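Local coordinates for ribonucleoside-diphosphate reductase (Sulfolobus acidocaldarius DSM 639, PDB 6QRZ), which holds a mixed manganese-iron cofactor in a ferritin-like helical fold as an R2-like ligand-binding oxidase, and probably carries out oxidation chemistry there, at residues Phe64-Lys68 with Phe136-Leu140; Ile239-Val244 with Val298-Leu303. All blocks are in the same frame, centred on the assembly; numbering follows the deposited sequence.

Contact 1 of 2, residues Phe64-Lys68 with Phe136-Leu140; sequences FSKDK and FCDSL
The rings of F64 and F136 meet rim to rim, neither lying over the other, with their planes inclined at 51°. CD1 of F64 comes in at the edge of the F136 ring, 3.5 Å from CD1 of F136, and the neighbouring CE1 of F64 rests against CB of F136. Nearer its own backbone, F64 is packed on S139, the CB atoms of F64 and S139 being 3.5 Å apart; OG of S139 is hydrogen-bonded back to F136 O. With CG anti to the backbone N (chi1 173°), F136 turns its ring edge to D67 as well, whose OD2 lies in the ring plane. CG of L140 sits above one face, toward the rim. CE of K68, next to its ammonium, lies 3.6 Å from the carbonyl O of S139, with no hydrogen bond formed. Residues at the end of helix 113-139, which carries the metal ligands E126 and H129 of this R2-type, ferritin-like fold, thus meet the loop and first turn around 64-68, mostly through apolar contact. The D67 carboxylate, beside a ring edge that is probably weakly positive, is hydrogen-bonded through OD1 to N of G216, in the first turn of helix 215-245.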
ATOM      1  N   PHE A  64      -6.618  22.898   9.620  1.00 61.12           N
ATOM      2  CA  PHE A  64      -7.936  22.769  10.230  1.00 61.64           C
ATOM      3  C   PHE A  64      -8.175  23.817  11.313  1.00 62.47           C
ATOM      4  O   PHE A  64      -9.052  23.634  12.164  1.00 61.98           O
ATOM      5  CB  PHE A  64      -8.119  21.366  10.813  1.00 62.68           C
ATOM      6  CG  PHE A  64      -8.071  20.266   9.790  1.00 62.79           C
ATOM      7  CD1 PHE A  64      -9.235  19.797   9.206  1.00 63.39           C
ATOM      8  CD2 PHE A  64      -6.865  19.691   9.426  1.00 64.73           C
ATOM      9  CE1 PHE A  64      -9.197  18.783   8.266  1.00 61.83           C
ATOM     10  CE2 PHE A  64      -6.821  18.675   8.487  1.00 63.74           C
ATOM     11  CZ  PHE A  64      -7.989  18.220   7.908  1.00 59.67           C
ATOM     12  N   SER A  65      -7.412  24.913  11.299  1.00 71.09           N
ATOM     13  CA  SER A  65      -7.498  25.894  12.375  1.00 71.38           C
ATOM     14  C   SER A  65      -8.769  26.730  12.312  1.00 70.75           C
ATOM     15  O   SER A  65      -9.166  27.303  13.333  1.00 71.73           O
ATOM     16  CB  SER A  65      -6.271  26.808  12.353  1.00 70.72           C
ATOM     17  OG  SER A  65      -6.165  27.494  11.117  1.00 73.08           O
ATOM     18  N   LYS A  66      -9.415  26.820  11.149  1.00 83.05           N
ATOM     19  CA  LYS A  66     -10.662  27.563  11.021  1.00 82.01           C
ATOM     20  C   LYS A  66     -11.893  26.664  11.013  1.00 79.46           C
ATOM     21  O   LYS A  66     -13.008  27.167  11.193  1.00 77.60           O
ATOM     22  CB  LYS A  66     -10.643  28.427   9.750  1.00 49.01           C
ATOM     23  CG  LYS A  66     -11.633  29.587   9.775  1.00 49.01           C
ATOM     24  CD  LYS A  66     -11.398  30.568   8.635  1.00 49.01           C
ATOM     25  CE  LYS A  66     -11.755  29.964   7.290  1.00 49.01           C
ATOM     26  NZ  LYS A  66     -11.579  30.936   6.175  1.00 49.01           N
ATOM     27  N   ASP A  67     -11.722  25.355  10.816  1.00 70.65           N
ATOM     28  CA  ASP A  67     -12.862  24.446  10.874  1.00 69.59           C
ATOM     29  C   ASP A  67     -13.441  24.377  12.281  1.00 69.85           C
ATOM     30  O   ASP A  67     -14.661  24.280  12.453  1.00 68.87           O
ATOM     31  CB  ASP A  67     -12.452  23.052  10.403  1.00 69.29           C
ATOM     32  CG  ASP A  67     -11.899  23.052   8.995  1.00 67.59           C
ATOM     33  OD1 ASP A  67     -12.352  23.877   8.177  1.00 71.03           O
ATOM     34  OD2 ASP A  67     -11.009  22.228   8.707  1.00 67.60           O
ATOM     35  N   LYS A  68     -12.578  24.423  13.300  1.00 79.52           N
ATOM     36  CA  LYS A  68     -13.059  24.398  14.677  1.00 81.03           C
ATOM     37  C   LYS A  68     -13.873  25.643  15.010  1.00 80.68           C
ATOM     38  O   LYS A  68     -14.743  25.596  15.887  1.00 81.81           O
ATOM     39  CB  LYS A  68     -11.880  24.253  15.641  1.00 49.25           C
ATOM     40  CG  LYS A  68     -10.887  25.404  15.588  1.00 49.25           C
ATOM     41  CD  LYS A  68      -9.688  25.148  16.489  1.00 49.25           C
ATOM     42  CE  LYS A  68      -8.847  23.990  15.977  1.00 49.25           C
ATOM     43  NZ  LYS A  68      -7.618  23.791  16.795  1.00 49.25           N
ATOM     44  N   PHE A 136      -9.328  15.351  10.894  1.00 62.45           N
ATOM     45  CA  PHE A 136     -10.402  16.335  10.978  1.00 62.80           C
ATOM     46  C   PHE A 136     -11.232  16.149  12.240  1.00 61.96           C
ATOM     47  O   PHE A 136     -11.700  17.133  12.823  1.00 60.50           O
ATOM     48  CB  PHE A 136     -11.292  16.248   9.738  1.00 45.53           C
ATOM     49  CG  PHE A 136     -12.513  17.117   9.807  1.00 45.53           C
ATOM     50  CD1 PHE A 136     -12.414  18.487   9.642  1.00 45.53           C
ATOM     51  CD2 PHE A 136     -13.764  16.563  10.030  1.00 45.53           C
ATOM     52  CE1 PHE A 136     -13.536  19.292   9.703  1.00 45.53           C
ATOM     53  CE2 PHE A 136     -14.892  17.362  10.091  1.00 45.53           C
ATOM     54  CZ  PHE A 136     -14.776  18.729   9.926  1.00 45.53           C
ATOM     55  N   CYS A 137     -11.421  14.903  12.677  1.00 50.60           N
ATOM     56  CA  CYS A 137     -12.158  14.665  13.913  1.00 49.86           C
ATOM     57  C   CYS A 137     -11.362  15.125  15.127  1.00 50.31           C
ATOM     58  O   CYS A 137     -11.916  15.761  16.032  1.00 50.08           O
ATOM     59  CB  CYS A 137     -12.515  13.185  14.039  1.00 50.45           C
ATOM     60  SG  CYS A 137     -13.696  12.583  12.819  1.00 49.37           S
ATOM     61  N   ASP A 138     -10.064  14.816  15.165  1.00 52.94           N
ATOM     62  CA  ASP A 138      -9.241  15.271  16.279  1.00 54.07           C
ATOM     63  C   ASP A 138      -9.075  16.785  16.278  1.00 54.44           C
ATOM     64  O   ASP A 138      -8.811  17.377  17.331  1.00 53.72           O
ATOM     65  CB  ASP A 138      -7.874  14.587  16.242  1.00 54.52           C
ATOM     66  CG  ASP A 138      -7.953  13.113  16.558  1.00 56.93           C
ATOM     67  OD1 ASP A 138      -8.851  12.720  17.330  1.00 59.10           O
ATOM     68  OD2 ASP A 138      -7.120  12.347  16.031  1.00 61.30           O
ATOM     69  N   SER A 139      -9.217  17.427  15.115  1.00 66.60           N
ATOM     70  CA  SER A 139      -9.109  18.882  15.060  1.00 67.21           C
ATOM     71  C   SER A 139     -10.338  19.556  15.656  1.00 67.24           C
ATOM     72  O   SER A 139     -10.253  20.700  16.116  1.00 67.28           O
ATOM     73  CB  SER A 139      -8.903  19.343  13.616  1.00 45.73           C
ATOM     74  OG  SER A 139     -10.027  19.028  12.813  1.00 45.73           O
ATOM     75  N   LEU A 140     -11.482  18.871  15.653  1.00 68.06           N
ATOM     76  CA  LEU A 140     -12.710  19.376  16.250  1.00 68.49           C
ATOM     77  C   LEU A 140     -12.875  18.944  17.701  1.00 69.71           C
ATOM     78  O   LEU A 140     -13.996  18.990  18.225  1.00 69.87           O
ATOM     79  CB  LEU A 140     -13.927  18.924  15.439  1.00 47.87           C
ATOM     80  CG  LEU A 140     -13.989  19.304  13.960  1.00 47.87           C
ATOM     81  CD1 LEU A 140     -15.268  18.768  13.345  1.00 47.87           C
ATOM     82  CD2 LEU A 140     -13.884  20.809  13.765  1.00 47.87           C
TER

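Contact 2 of 2, residues Ile239-Val244 with Val298-Leu303; sequences ITRLIV and VIERAL
A302 presents its CB as a small bump that enters a shallow hollow between T240 and I243 on helix 215-245. CB of A302 lies 3.6 Å from CG2 of T240 and 3.8 Å from CB of I243, and with only a methyl between them the two backbones come close, CA of T240 being 5.2 Å from CA of A302. I243 returns a larger bump. Its two branches part on the far side: CD1 of I243 extends over I299, 3.8 Å from CG2 of I299 and close to the I299 carbonyl O, whereas CG2 of I243 meets CD2 of L303 at 3.6 Å. This fork follows from chi1 of -52°, which sets CG1 beside the backbone N and leaves CG2 opposite it. A valine in place of I243 would probably leave CG2 of I299 and its carbonyl without their cover, opening a gap where CD1 now lies.

A turn earlier, I299 and I239 cross at about a right angle, and CD1 of I299 fits against both branches of I239, 3.5 Å from CG2 of I239. At the other border CG1 of V244 lies 3.6 Å from the A302 carbonyl O. T240 divides its two branches between tasks: CG2 faces A302, while OG1 is hydrogen-bonded to T236 O and Y237 O in its own helix. Helices 178-190 and 247-261 pack against the pair, A182, L190 and A254 meeting I239 and I250 meeting I243. Two long helices of the R2-type, ferritin-like fold, 215-245 and 281-301, are joined here away from the metals. Helix 215-245 and the 298-303 segment are held together by apolar side chains and by methyl groups set against backbone carbonyl oxygens, without a hydrogen bond between them.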
ATOM      1  N   ILE A 239     -13.489  -4.781 -13.312  1.00 35.62           N
ATOM      2  CA  ILE A 239     -14.733  -5.506 -13.548  1.00 35.12           C
ATOM      3  C   ILE A 239     -14.981  -5.670 -15.044  1.00 33.74           C
ATOM      4  O   ILE A 239     -15.445  -6.723 -15.494  1.00 32.88           O
ATOM      5  CB  ILE A 239     -15.909  -4.810 -12.834  1.00 37.35           C
ATOM      6  CG1 ILE A 239     -17.186  -5.644 -12.958  1.00 37.35           C
ATOM      7  CG2 ILE A 239     -16.128  -3.406 -13.365  1.00 37.35           C
ATOM      8  CD1 ILE A 239     -17.118  -6.972 -12.240  1.00 37.35           C
ATOM      9  N   THR A 240     -14.654  -4.649 -15.843  1.00 38.34           N
ATOM     10  CA  THR A 240     -14.791  -4.782 -17.291  1.00 38.54           C
ATOM     11  C   THR A 240     -13.818  -5.809 -17.851  1.00 37.76           C
ATOM     12  O   THR A 240     -14.133  -6.487 -18.835  1.00 37.92           O
ATOM     13  CB  THR A 240     -14.583  -3.431 -17.980  1.00 39.97           C
ATOM     14  OG1 THR A 240     -13.312  -2.887 -17.602  1.00 39.97           O
ATOM     15  CG2 THR A 240     -15.689  -2.455 -17.602  1.00 39.97           C
ATOM     16  N   ARG A 241     -12.636  -5.940 -17.243  1.00 37.80           N
ATOM     17  CA  ARG A 241     -11.698  -6.973 -17.667  1.00 38.22           C
ATOM     18  C   ARG A 241     -12.256  -8.367 -17.414  1.00 37.46           C
ATOM     19  O   ARG A 241     -11.946  -9.305 -18.156  1.00 38.13           O
ATOM     20  CB  ARG A 241     -10.359  -6.796 -16.949  1.00 38.82           C
ATOM     21  CG  ARG A 241      -9.279  -7.769 -17.395  1.00 39.98           C
ATOM     22  CD  ARG A 241      -7.965  -7.509 -16.679  1.00 40.09           C
ATOM     23  NE  ARG A 241      -8.065  -7.734 -15.239  1.00 38.91           N
ATOM     24  CZ  ARG A 241      -7.850  -8.907 -14.650  1.00 41.82           C
ATOM     25  NH1 ARG A 241      -7.525  -9.967 -15.379  1.00 42.67           N
ATOM     26  NH2 ARG A 241      -7.961  -9.021 -13.335  1.00 43.93           N
ATOM     27  N   LEU A 242     -13.081  -8.523 -16.378  1.00 42.27           N
ATOM     28  CA  LEU A 242     -13.704  -9.814 -16.117  1.00 41.78           C
ATOM     29  C   LEU A 242     -14.908 -10.056 -17.018  1.00 42.22           C
ATOM     30  O   LEU A 242     -15.215 -11.211 -17.334  1.00 41.41           O
ATOM     31  CB  LEU A 242     -14.115  -9.908 -14.648  1.00 38.37           C
ATOM     32  CG  LEU A 242     -12.985  -9.835 -13.621  1.00 38.37           C
ATOM     33  CD1 LEU A 242     -13.558  -9.760 -12.216  1.00 38.37           C
ATOM     34  CD2 LEU A 242     -12.052 -11.028 -13.761  1.00 38.37           C
ATOM     35  N   ILE A 243     -15.598  -8.989 -17.440  1.00 46.88           N
ATOM     36  CA  ILE A 243     -16.723  -9.121 -18.364  1.00 46.72           C
ATOM     37  C   ILE A 243     -16.266  -9.264 -19.809  1.00 47.39           C
ATOM     38  O   ILE A 243     -17.095  -9.499 -20.698  1.00 47.60           O
ATOM     39  CB  ILE A 243     -17.679  -7.923 -18.160  1.00 41.05           C
ATOM     40  CG1 ILE A 243     -18.047  -7.790 -16.683  1.00 41.05           C
ATOM     41  CG2 ILE A 243     -18.977  -8.092 -18.935  1.00 41.05           C
ATOM     42  CD1 ILE A 243     -18.967  -6.627 -16.382  1.00 41.05           C
ATOM     43  N   VAL A 244     -14.968  -9.151 -20.077  1.00 44.11           N
ATOM     44  CA  VAL A 244     -14.439  -9.452 -21.400  1.00 43.43           C
ATOM     45  C   VAL A 244     -13.652 -10.758 -21.431  1.00 43.16           C
ATOM     46  O   VAL A 244     -13.488 -11.333 -22.518  1.00 43.29           O
ATOM     47  CB  VAL A 244     -13.574  -8.295 -21.945  1.00 42.64           C
ATOM     48  CG1 VAL A 244     -14.391  -7.014 -22.028  1.00 42.64           C
ATOM     49  CG2 VAL A 244     -12.339  -8.096 -21.087  1.00 42.64           C
ATOM     50  N   VAL A 298     -21.920   1.470 -17.202  1.00 53.14           N
ATOM     51  CA  VAL A 298     -20.516   1.146 -17.422  1.00 54.95           C
ATOM     52  C   VAL A 298     -20.249  -0.344 -17.249  1.00 54.12           C
ATOM     53  O   VAL A 298     -19.237  -0.851 -17.746  1.00 56.46           O
ATOM     54  CB  VAL A 298     -19.623   1.986 -16.486  1.00 55.74           C
ATOM     55  CG1 VAL A 298     -19.634   1.420 -15.072  1.00 60.51           C
ATOM     56  CG2 VAL A 298     -18.206   2.077 -17.035  1.00 59.07           C
ATOM     57  N   ILE A 299     -21.136  -1.067 -16.562  1.00 55.30           N
ATOM     58  CA  ILE A 299     -20.995  -2.516 -16.461  1.00 53.76           C
ATOM     59  C   ILE A 299     -21.439  -3.188 -17.752  1.00 52.50           C
ATOM     60  O   ILE A 299     -20.699  -3.981 -18.344  1.00 51.90           O
ATOM     61  CB  ILE A 299     -21.777  -3.052 -15.249  1.00 53.09           C
ATOM     62  CG1 ILE A 299     -21.063  -2.676 -13.954  1.00 54.93           C
ATOM     63  CG2 ILE A 299     -21.943  -4.560 -15.344  1.00 52.14           C
ATOM     64  CD1 ILE A 299     -19.606  -3.050 -13.952  1.00 54.87           C
ATOM     65  N   GLU A 300     -22.655  -2.878 -18.209  1.00 57.19           N
ATOM     66  CA  GLU A 300     -23.136  -3.431 -19.469  1.00 57.76           C
ATOM     67  C   GLU A 300     -22.374  -2.883 -20.666  1.00 56.73           C
ATOM     68  O   GLU A 300     -22.423  -3.484 -21.744  1.00 54.72           O
ATOM     69  CB  GLU A 300     -24.633  -3.156 -19.621  1.00 37.79           C
ATOM     70  CG  GLU A 300     -25.477  -3.733 -18.495  1.00 37.79           C
ATOM     71  CD  GLU A 300     -26.961  -3.486 -18.681  1.00 37.79           C
ATOM     72  OE1 GLU A 300     -27.327  -2.717 -19.595  1.00 37.79           O
ATOM     73  OE2 GLU A 300     -27.761  -4.063 -17.916  1.00 37.79           O
ATOM     74  N   ARG A 301     -21.672  -1.757 -20.502  1.00 56.22           N
ATOM     75  CA  ARG A 301     -20.809  -1.260 -21.567  1.00 58.21           C
ATOM     76  C   ARG A 301     -19.707  -2.257 -21.897  1.00 55.89           C
ATOM     77  O   ARG A 301     -19.281  -2.356 -23.053  1.00 56.04           O
ATOM     78  CB  ARG A 301     -20.203   0.085 -21.166  1.00 37.35           C
ATOM     79  CG  ARG A 301     -19.418   0.779 -22.267  1.00 37.35           C
ATOM     80  CD  ARG A 301     -20.343   1.302 -23.352  1.00 37.35           C
ATOM     81  NE  ARG A 301     -21.265   2.312 -22.839  1.00 37.35           N
ATOM     82  CZ  ARG A 301     -22.260   2.844 -23.542  1.00 37.35           C
ATOM     83  NH1 ARG A 301     -22.471   2.458 -24.794  1.00 37.35           N
ATOM     84  NH2 ARG A 301     -23.048   3.759 -22.993  1.00 37.35           N
ATOM     85  N   ALA A 302     -19.242  -3.011 -20.898  1.00 55.82           N
ATOM     86  CA  ALA A 302     -18.184  -3.989 -21.115  1.00 54.33           C
ATOM     87  C   ALA A 302     -18.643  -5.171 -21.956  1.00 53.09           C
ATOM     88  O   ALA A 302     -17.803  -5.850 -22.556  1.00 51.40           O
ATOM     89  CB  ALA A 302     -17.652  -4.494 -19.775  1.00 53.98           C
ATOM     90  N   LEU A 303     -19.944  -5.435 -22.008  1.00 50.97           N
ATOM     91  CA  LEU A 303     -20.448  -6.569 -22.768  1.00 50.25           C
ATOM     92  C   LEU A 303     -20.217  -6.369 -24.262  1.00 51.31           C
ATOM     93  O   LEU A 303     -20.266  -5.248 -24.778  1.00 51.57           O
ATOM     94  CB  LEU A 303     -21.936  -6.776 -22.488  1.00 34.26           C
ATOM     95  CG  LEU A 303     -22.267  -7.406 -21.135  1.00 34.26           C
ATOM     96  CD1 LEU A 303     -23.755  -7.327 -20.855  1.00 34.26           C
ATOM     97  CD2 LEU A 303     -21.797  -8.851 -21.101  1.00 34.26           C
TER

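How the contacts relate
Contacts 1 and 2 lie on opposite sides of the chain's centre, their own centres 42 Å apart and their nearest atoms about 30 Å apart. The manganese-iron site relates them. Helix 113-139, which ends in contact 1, carries the metal ligands E126 and H129, and helix 215-245, which supplies one half of contact 2, carries E228 and H231. That same helix also reaches contact 1 near its start, where T220 and L217 touch F64 and F136, so it spans from one contact to the other past the metals. The side chain of F136 is about 14 Å from manganese and that of I239 about 14 Å from iron, which places both contacts beyond the metals' immediate coordination.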